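Local coordinates for DegV domain-containing protein Cgl2349/cg2579 (Corynebacterium glutamicum, PDB 3EGL), which binds long-chain fatty acids such as palmitate and may play a role in lipid transport or fatty acid metabolism, at residues S100-A105 against S137-Y142; I210-N215 against G254-S259; V10-C15 against V28-V33. All blocks are in the same frame, centred on the assembly; numbering follows the deposited sequence.

Contact 1 of 3, residues S100-A105 against S137-Y142. With PLM (palmitic acid), chain D.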
# COMPACT_ATOMS: atom_id res chain seq x y z
N SER A 100 -2.19 -6.43 6.05
CA SER A 100 -2.56 -7.31 4.91
C SER A 100 -2.72 -6.52 3.60
O SER A 100 -3.63 -6.76 2.81
CB SER A 100 -3.85 -8.13 5.21
OG SER A 100 -3.59 -9.05 6.26
N SER A 101 -1.86 -5.54 3.38
CA SER A 101 -2.01 -4.74 2.21
C SER A 101 -0.70 -4.04 1.95
O SER A 101 0.28 -4.22 2.72
CB SER A 101 -3.13 -3.74 2.42
OG SER A 101 -3.52 -3.13 1.20
N LEU A 102 -0.68 -3.25 0.89
CA LEU A 102 0.46 -2.43 0.53
C LEU A 102 -0.06 -1.29 -0.34
O LEU A 102 -1.21 -1.34 -0.84
CB LEU A 102 1.49 -3.27 -0.23
CG LEU A 102 1.16 -3.65 -1.69
CD1 LEU A 102 2.33 -4.40 -2.29
CD2 LEU A 102 -0.14 -4.45 -1.82
N GLY A 103 0.78 -0.28 -0.54
CA GLY A 103 0.43 0.79 -1.45
C GLY A 103 -0.57 1.73 -0.83
O GLY A 103 -0.72 1.79 0.40
N MSE A 104 -1.26 2.49 -1.67
CA MSE A 104 -2.18 3.49 -1.17
C MSE A 104 -3.44 3.01 -0.39
O MSE A 104 -4.10 3.82 0.28
CB MSE A 104 -2.55 4.46 -2.29
CG MSE A 104 -1.48 5.47 -2.63
SE MSE A 104 -1.22 6.74 -1.14
CE MSE A 104 -3.06 7.41 -1.07
N ALA A 105 -3.79 1.72 -0.41
CA ALA A 105 -4.78 1.30 0.60
C ALA A 105 -4.20 1.60 2.03
O ALA A 105 -4.88 2.18 2.92
CB ALA A 105 -5.17 -0.16 0.42
N SER A 137 -10.96 -1.48 1.67
CA SER A 137 -10.14 -1.21 0.51
C SER A 137 -9.95 -2.44 -0.39
O SER A 137 -10.19 -3.58 0.01
CB SER A 137 -8.78 -0.65 0.93
OG SER A 137 -7.96 -1.66 1.53
N GLU A 138 -9.49 -2.19 -1.60
CA GLU A 138 -9.06 -3.23 -2.50
C GLU A 138 -7.83 -2.71 -3.19
O GLU A 138 -7.65 -1.51 -3.34
CB GLU A 138 -10.13 -3.56 -3.55
CG GLU A 138 -11.52 -3.98 -3.03
CD GLU A 138 -11.56 -5.38 -2.42
OE1 GLU A 138 -10.55 -6.10 -2.58
OE2 GLU A 138 -12.58 -5.75 -1.79
N THR A 139 -6.98 -3.63 -3.64
CA THR A 139 -5.76 -3.28 -4.36
C THR A 139 -5.65 -4.21 -5.56
O THR A 139 -5.54 -5.44 -5.39
CB THR A 139 -4.49 -3.37 -3.43
OG1 THR A 139 -4.62 -2.40 -2.37
CG2 THR A 139 -3.19 -3.09 -4.18
N TRP A 140 -5.67 -3.62 -6.75
CA TRP A 140 -5.41 -4.34 -7.98
C TRP A 140 -4.14 -3.82 -8.64
O TRP A 140 -3.78 -2.66 -8.46
CB TRP A 140 -6.56 -4.17 -8.98
CG TRP A 140 -7.89 -4.74 -8.57
CD1 TRP A 140 -8.30 -6.01 -8.74
CD2 TRP A 140 -9.00 -4.03 -7.97
NE1 TRP A 140 -9.60 -6.15 -8.29
CE2 TRP A 140 -10.05 -4.96 -7.82
CE3 TRP A 140 -9.21 -2.70 -7.56
CZ2 TRP A 140 -11.31 -4.61 -7.27
CZ3 TRP A 140 -10.47 -2.36 -7.02
CH2 TRP A 140 -11.49 -3.32 -6.87
N ILE A 141 -3.46 -4.69 -9.40
CA ILE A 141 -2.24 -4.28 -10.14
C ILE A 141 -2.28 -4.87 -11.54
O ILE A 141 -2.55 -6.07 -11.73
CB ILE A 141 -0.92 -4.78 -9.48
CG1 ILE A 141 -0.96 -4.61 -7.97
CG2 ILE A 141 0.35 -4.01 -10.02
CD1 ILE A 141 0.09 -5.47 -7.29
N TYR A 142 -2.05 -3.99 -12.50
CA TYR A 142 -1.83 -4.34 -13.88
C TYR A 142 -0.34 -4.46 -14.08
O TYR A 142 0.43 -3.52 -13.76
CB TYR A 142 -2.36 -3.26 -14.84
CG TYR A 142 -1.84 -3.41 -16.26
CD1 TYR A 142 -2.32 -4.43 -17.11
CD2 TYR A 142 -0.83 -2.57 -16.76
CE1 TYR A 142 -1.84 -4.59 -18.42
CE2 TYR A 142 -0.32 -2.73 -18.08
CZ TYR A 142 -0.84 -3.74 -18.89
OH TYR A 142 -0.38 -3.90 -20.16
C1 PLM D . 10.97 -6.45 0.91
O1 PLM D . 10.40 -7.06 1.83
O2 PLM D . 11.94 -6.99 0.35
C2 PLM D . 10.52 -5.10 0.43
C3 PLM D . 9.12 -5.25 -0.17
C4 PLM D . 9.05 -5.84 -1.55
C5 PLM D . 7.61 -6.31 -1.72
C6 PLM D . 7.30 -6.78 -3.12
C7 PLM D . 5.87 -7.26 -3.17
C8 PLM D . 5.29 -7.37 -4.58
C9 PLM D . 4.96 -5.98 -5.14
CA PLM D . 3.90 -6.02 -6.24
CB PLM D . 3.90 -4.77 -7.11
CC PLM D . 3.61 -3.44 -6.40
CD PLM D . 2.13 -3.12 -6.42
CE PLM D . 1.83 -1.64 -6.36
CF PLM D . 1.18 -1.26 -5.03
CG PLM D . -0.35 -1.23 -5.07
O HOH W 1 -6.17 -3.38 -0.11
O HOH W 2 -3.19 -0.35 -2.28
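Ser101 and Thr139 illustrate how two buried hydroxyls can be joined without bonding to each other. A chi1 of -167° sets Ser101 OG anti to the backbone N and directs it at the strand, where it reaches a water at 3.0 Å. The same water is bonded to Thr139 OG1 at 2.9 Å and donates to Ser137 OG at 3.0 Å, so one molecule gathers three hydroxyls; Ser137 OG is also bonded to Leu134 O. Next comes Leu102, whose CD2 meets the methyl CG2 of Thr139 at 4.1 Å, the two side chains lying obliquely to each other. With chi1 at -63°, Thr139 parts its two branches: OG1 goes to the waters, whereas CG2 touches the terminal methyl of the palmitate, PLM CG, at 3.5 Å. Ile141 adds its CD1 against PLM CD of the same lipid, so the strand supplies an apolar wall for the end of the lipid remote from its carboxyl group. Gly103, with positive phi, occupies the N-cap position of helix 104-116. Around this turn a second water donates to Leu102 O at 2.6 Å and accepts from Ala105 N at 2.9 Å. It also lies against Thr139 OG1, modelled so near that the exact bond length is doubtful. Ala105 then brings its methyl to the strand, with CB 3.4 Å from Ser137 OG and in contact with Thr139 OG1 as well. The start of helix 104-116 thus rests on strand 137-142 of the six-stranded mixed sheet, flanked there by strands 171-175 and 255-261; Phe174 of the former is touched by Leu102, Thr139 and Ile141.

Contact 2 of 3, residues I210-N215 against G254-S259. With PLM (palmitic acid), chain D.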
# COMPACT_ATOMS: atom_id res chain seq x y z
N ILE A 210 -10.05 6.72 -5.09
CA ILE A 210 -9.09 5.97 -5.88
C ILE A 210 -7.70 6.59 -6.00
O ILE A 210 -7.54 7.76 -6.37
CB ILE A 210 -9.57 5.79 -7.36
CG1 ILE A 210 -10.92 5.09 -7.44
CG2 ILE A 210 -8.54 5.01 -8.19
CD1 ILE A 210 -10.81 3.58 -7.30
N ALA A 211 -6.69 5.77 -5.80
CA ALA A 211 -5.32 6.20 -6.00
C ALA A 211 -4.72 5.35 -7.09
O ALA A 211 -4.65 4.10 -6.98
CB ALA A 211 -4.54 6.10 -4.70
N ILE A 212 -4.28 5.99 -8.17
CA ILE A 212 -3.73 5.23 -9.25
C ILE A 212 -2.24 5.38 -9.22
O ILE A 212 -1.73 6.50 -9.25
CB ILE A 212 -4.29 5.68 -10.60
CG1 ILE A 212 -5.74 5.23 -10.70
CG2 ILE A 212 -3.46 5.08 -11.76
CD1 ILE A 212 -6.57 6.08 -11.68
N GLY A 213 -1.56 4.24 -9.15
CA GLY A 213 -0.10 4.20 -9.08
C GLY A 213 0.48 3.79 -10.41
O GLY A 213 -0.12 3.00 -11.16
N GLN A 214 1.65 4.32 -10.72
CA GLN A 214 2.30 3.93 -11.97
C GLN A 214 3.80 3.81 -11.81
O GLN A 214 4.43 4.55 -11.04
CB GLN A 214 1.96 4.89 -13.12
CG GLN A 214 2.42 6.32 -12.93
CD GLN A 214 3.93 6.51 -13.20
OE1 GLN A 214 4.58 7.30 -12.52
NE2 GLN A 214 4.48 5.76 -14.17
N ASN A 215 4.37 2.88 -12.56
CA ASN A 215 5.80 2.83 -12.70
C ASN A 215 6.16 2.80 -14.16
O ASN A 215 5.98 1.77 -14.84
CB ASN A 215 6.38 1.61 -11.98
CG ASN A 215 7.87 1.52 -12.17
OD1 ASN A 215 8.37 0.54 -12.70
ND2 ASN A 215 8.60 2.56 -11.80
N GLY A 254 5.98 -0.27 -16.63
CA GLY A 254 4.67 -0.28 -17.28
C GLY A 254 3.53 -0.64 -16.35
O GLY A 254 2.37 -0.66 -16.77
N ALA A 255 3.85 -0.94 -15.10
CA ALA A 255 2.85 -1.35 -14.11
C ALA A 255 2.00 -0.19 -13.66
O ALA A 255 2.52 0.91 -13.48
CB ALA A 255 3.50 -2.01 -12.90
N VAL A 256 0.71 -0.48 -13.50
CA VAL A 256 -0.29 0.43 -13.03
C VAL A 256 -1.14 -0.21 -11.91
O VAL A 256 -1.72 -1.28 -12.11
CB VAL A 256 -1.20 0.90 -14.19
CG1 VAL A 256 -2.22 1.91 -13.68
CG2 VAL A 256 -0.35 1.52 -15.33
N SER A 257 -1.17 0.42 -10.74
CA SER A 257 -1.94 -0.08 -9.60
C SER A 257 -3.20 0.80 -9.37
O SER A 257 -3.19 2.02 -9.62
CB SER A 257 -1.06 -0.11 -8.32
OG SER A 257 -0.63 1.21 -7.93
N VAL A 258 -4.26 0.16 -8.87
CA VAL A 258 -5.45 0.87 -8.45
C VAL A 258 -5.69 0.52 -6.98
O VAL A 258 -5.93 -0.64 -6.65
CB VAL A 258 -6.68 0.45 -9.29
CG1 VAL A 258 -8.00 1.00 -8.67
CG2 VAL A 258 -6.54 0.96 -10.70
N SER A 259 -5.56 1.51 -6.10
CA SER A 259 -5.88 1.33 -4.67
C SER A 259 -7.19 2.05 -4.45
O SER A 259 -7.31 3.25 -4.79
CB SER A 259 -4.81 1.91 -3.77
OG SER A 259 -3.49 1.52 -4.18
C1 PLM D . 10.97 -6.45 0.91
O1 PLM D . 10.40 -7.06 1.83
O2 PLM D . 11.94 -6.99 0.35
C2 PLM D . 10.52 -5.10 0.43
C3 PLM D . 9.12 -5.25 -0.17
C4 PLM D . 9.05 -5.84 -1.55
C5 PLM D . 7.61 -6.31 -1.72
C6 PLM D . 7.30 -6.78 -3.12
C7 PLM D . 5.87 -7.26 -3.17
C8 PLM D . 5.29 -7.37 -4.58
C9 PLM D . 4.96 -5.98 -5.14
CA PLM D . 3.90 -6.02 -6.24
CB PLM D . 3.90 -4.77 -7.11
CC PLM D . 3.61 -3.44 -6.40
CD PLM D . 2.13 -3.12 -6.42
CE PLM D . 1.83 -1.64 -6.36
CF PLM D . 1.18 -1.26 -5.03
CG PLM D . -0.35 -1.23 -5.07
O HOH W 3 -2.15 2.51 -6.19
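Between the antiparallel strands 209-215 and 255-261, the hydrogen bond from Ser257 N reaches Gly213 O from above the carbonyl plane, 37° out of it, and the return bond from Gly213 N to Ser257 O is also tilted. Two residues along, Asn215 N donates to Ala255 O. Beyond it, Gly254 and Ala255 both face Asn215, a G1 beta bulge in which Gly254, at positive phi, gives its N-H to Asn215 O at 2.7 Å.

On one face of the sheet Ile212 sets CG2 against Val256 CG1 at 3.9 Å, and Ile210 CD1 reaches Val258 CG1 at 4.1 Å; helix 224-231 packs on this side through Leu224 and Leu228. Ala211, Ser257 and Ser259 occupy the face turned to the palmitate and to Met104 of helix 104-116. Ser257 CB touches the lipid's terminal methyl, PLM CG, at 3.5 Å, while OG, at a chi1 of 63°, leans over Gly213, 3.2 Å from its CA. A water bonded to both serine hydroxyls donates to Ala211 O at 3.1 Å.

Contact 3 of 3, residues V10-C15 against V28-V33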
# COMPACT_ATOMS: atom_id res chain seq x y z
N VAL A 10 4.61 5.25 8.29
CA VAL A 10 4.46 4.21 7.27
C VAL A 10 5.84 3.96 6.68
O VAL A 10 6.79 4.65 7.00
CB VAL A 10 3.49 4.60 6.07
CG1 VAL A 10 2.13 4.94 6.56
CG2 VAL A 10 4.04 5.78 5.27
N ASP A 11 5.93 2.96 5.80
CA ASP A 11 7.15 2.76 5.05
C ASP A 11 6.88 3.25 3.62
O ASP A 11 5.75 3.71 3.31
CB ASP A 11 7.62 1.31 5.16
CG ASP A 11 6.61 0.28 4.61
OD1 ASP A 11 6.41 0.29 3.37
OD2 ASP A 11 6.04 -0.55 5.40
N SER A 12 7.90 3.19 2.76
CA SER A 12 7.81 3.76 1.42
C SER A 12 6.80 2.99 0.54
O SER A 12 6.23 3.57 -0.38
CB SER A 12 9.19 3.81 0.75
OG SER A 12 9.60 2.47 0.58
N SER A 13 6.59 1.71 0.84
CA SER A 13 5.60 0.94 0.09
C SER A 13 4.17 1.51 0.14
O SER A 13 3.36 1.16 -0.72
CB SER A 13 5.56 -0.55 0.50
OG SER A 13 5.00 -0.69 1.79
N ALA A 14 3.85 2.36 1.13
CA ALA A 14 2.52 2.99 1.11
C ALA A 14 2.29 3.90 -0.11
O ALA A 14 1.15 4.26 -0.39
CB ALA A 14 2.23 3.78 2.43
N CYS A 15 3.37 4.32 -0.77
CA CYS A 15 3.31 5.22 -1.94
C CYS A 15 2.78 6.64 -1.73
O CYS A 15 2.30 7.26 -2.69
CB CYS A 15 2.53 4.58 -3.10
SG CYS A 15 3.25 3.01 -3.64
N VAL A 28 7.72 8.82 6.89
CA VAL A 28 7.97 7.75 5.92
C VAL A 28 9.36 7.06 6.14
O VAL A 28 10.38 7.74 6.15
CB VAL A 28 7.79 8.28 4.47
CG1 VAL A 28 8.01 7.16 3.42
CG2 VAL A 28 6.39 8.97 4.33
N ILE A 29 9.40 5.75 6.36
CA ILE A 29 10.70 5.05 6.40
C ILE A 29 10.87 4.27 5.13
O ILE A 29 10.00 3.45 4.79
CB ILE A 29 10.81 4.00 7.56
CG1 ILE A 29 10.14 4.51 8.80
CG2 ILE A 29 12.30 3.66 7.86
CD1 ILE A 29 9.92 3.40 9.76
N ASN A 30 11.98 4.46 4.45
CA ASN A 30 12.23 3.76 3.18
C ASN A 30 12.64 2.29 3.30
O ASN A 30 13.60 1.97 4.02
CB ASN A 30 13.30 4.51 2.37
CG ASN A 30 12.80 5.86 1.89
OD1 ASN A 30 11.59 6.11 1.82
ND2 ASN A 30 13.73 6.75 1.57
N LEU A 31 11.96 1.42 2.57
CA LEU A 31 12.44 0.03 2.35
C LEU A 31 13.76 0.06 1.54
O LEU A 31 14.12 1.11 1.01
CB LEU A 31 11.39 -0.79 1.61
CG LEU A 31 10.02 -0.82 2.28
CD1 LEU A 31 8.90 -1.51 1.41
CD2 LEU A 31 10.19 -1.48 3.64
N HIS A 32 14.46 -1.06 1.44
CA HIS A 32 15.79 -1.09 0.79
C HIS A 32 15.81 -1.64 -0.64
O HIS A 32 15.21 -2.68 -0.94
CB HIS A 32 16.79 -1.86 1.64
CG HIS A 32 16.84 -1.37 3.05
ND1 HIS A 32 17.46 -0.19 3.40
CD2 HIS A 32 16.29 -1.86 4.19
CE1 HIS A 32 17.31 0.02 4.70
NE2 HIS A 32 16.62 -0.99 5.20
N VAL A 33 16.54 -0.92 -1.49
CA VAL A 33 16.89 -1.41 -2.81
C VAL A 33 18.41 -1.59 -2.88
O VAL A 33 19.16 -0.64 -2.69
CB VAL A 33 16.38 -0.45 -3.93
CG1 VAL A 33 16.97 -0.85 -5.28
CG2 VAL A 33 14.88 -0.51 -4.02
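A chi1 of 65° swings Ser12 OG between its backbone N and carbonyl carbon, and there it accepts the N-H of Leu31 at 3.3 Å in a nearly straight bond. Asp11 takes a similar setting, chi1 61°, which carries its carboxylate slantwise across the isobutyl group of Leu31: OD1 is 3.6 Å from Leu31 CD1, while CB and CG stand near CD2. Ser13 CB approaches that same CD1, also at 3.6 Å, so the leucine fits against three consecutive residues. Ser12 OG has a further partner in Asp244 OD2, and Asp11 OD2 is bonded to His70 ND1 and Ile71 N. These links tie the turn to neighbouring loops, and the side chain of Leu31 comes within about 4 Å of the bound palmitate, nearest atoms.

Strands 7-11 and 26-35 run parallel as the two arms of a beta-alpha-beta crossover, with helix 18-23 linking them along the chain. Ile29 N donates to Val10 O at 2.9 Å, and the bond from Ser12 N back to Ile29 O is weak, bent to 123°, just where the first strand gives way to a 3-10 turn. Inside that turn Ala14 N bonds to Asp11 O, and OD1 of Asp11 takes a weak bond from Ser13 N. On the face opposite Asp11, Val10 CG2 meets Val28 CG2 at 4.1 Å, and Val28 CG1 rests on Ser12 CA at 3.9 Å.

In the fold
Along the chain the contacts follow in series: contact 3 closes first, then contact 1, then contact 2. Contacts 1 and 2 have centres about 9 Å apart and share the six-stranded sheet, where Tyr142 N probably bonds to Val256 O and joins strand 137-142 to strand 255-261. Contact 3 belongs to the five-stranded sheet, its centre about 15 Å from that of contact 1 and about 16 Å from that of contact 2. Met104 connects the two regions, its SE packing on Ala14 O. The palmitate runs between the sheets: its carboxyl group is bonded by Thr42 and Ser76, near contact 3, while its methyl end lies against contacts 1 and 2.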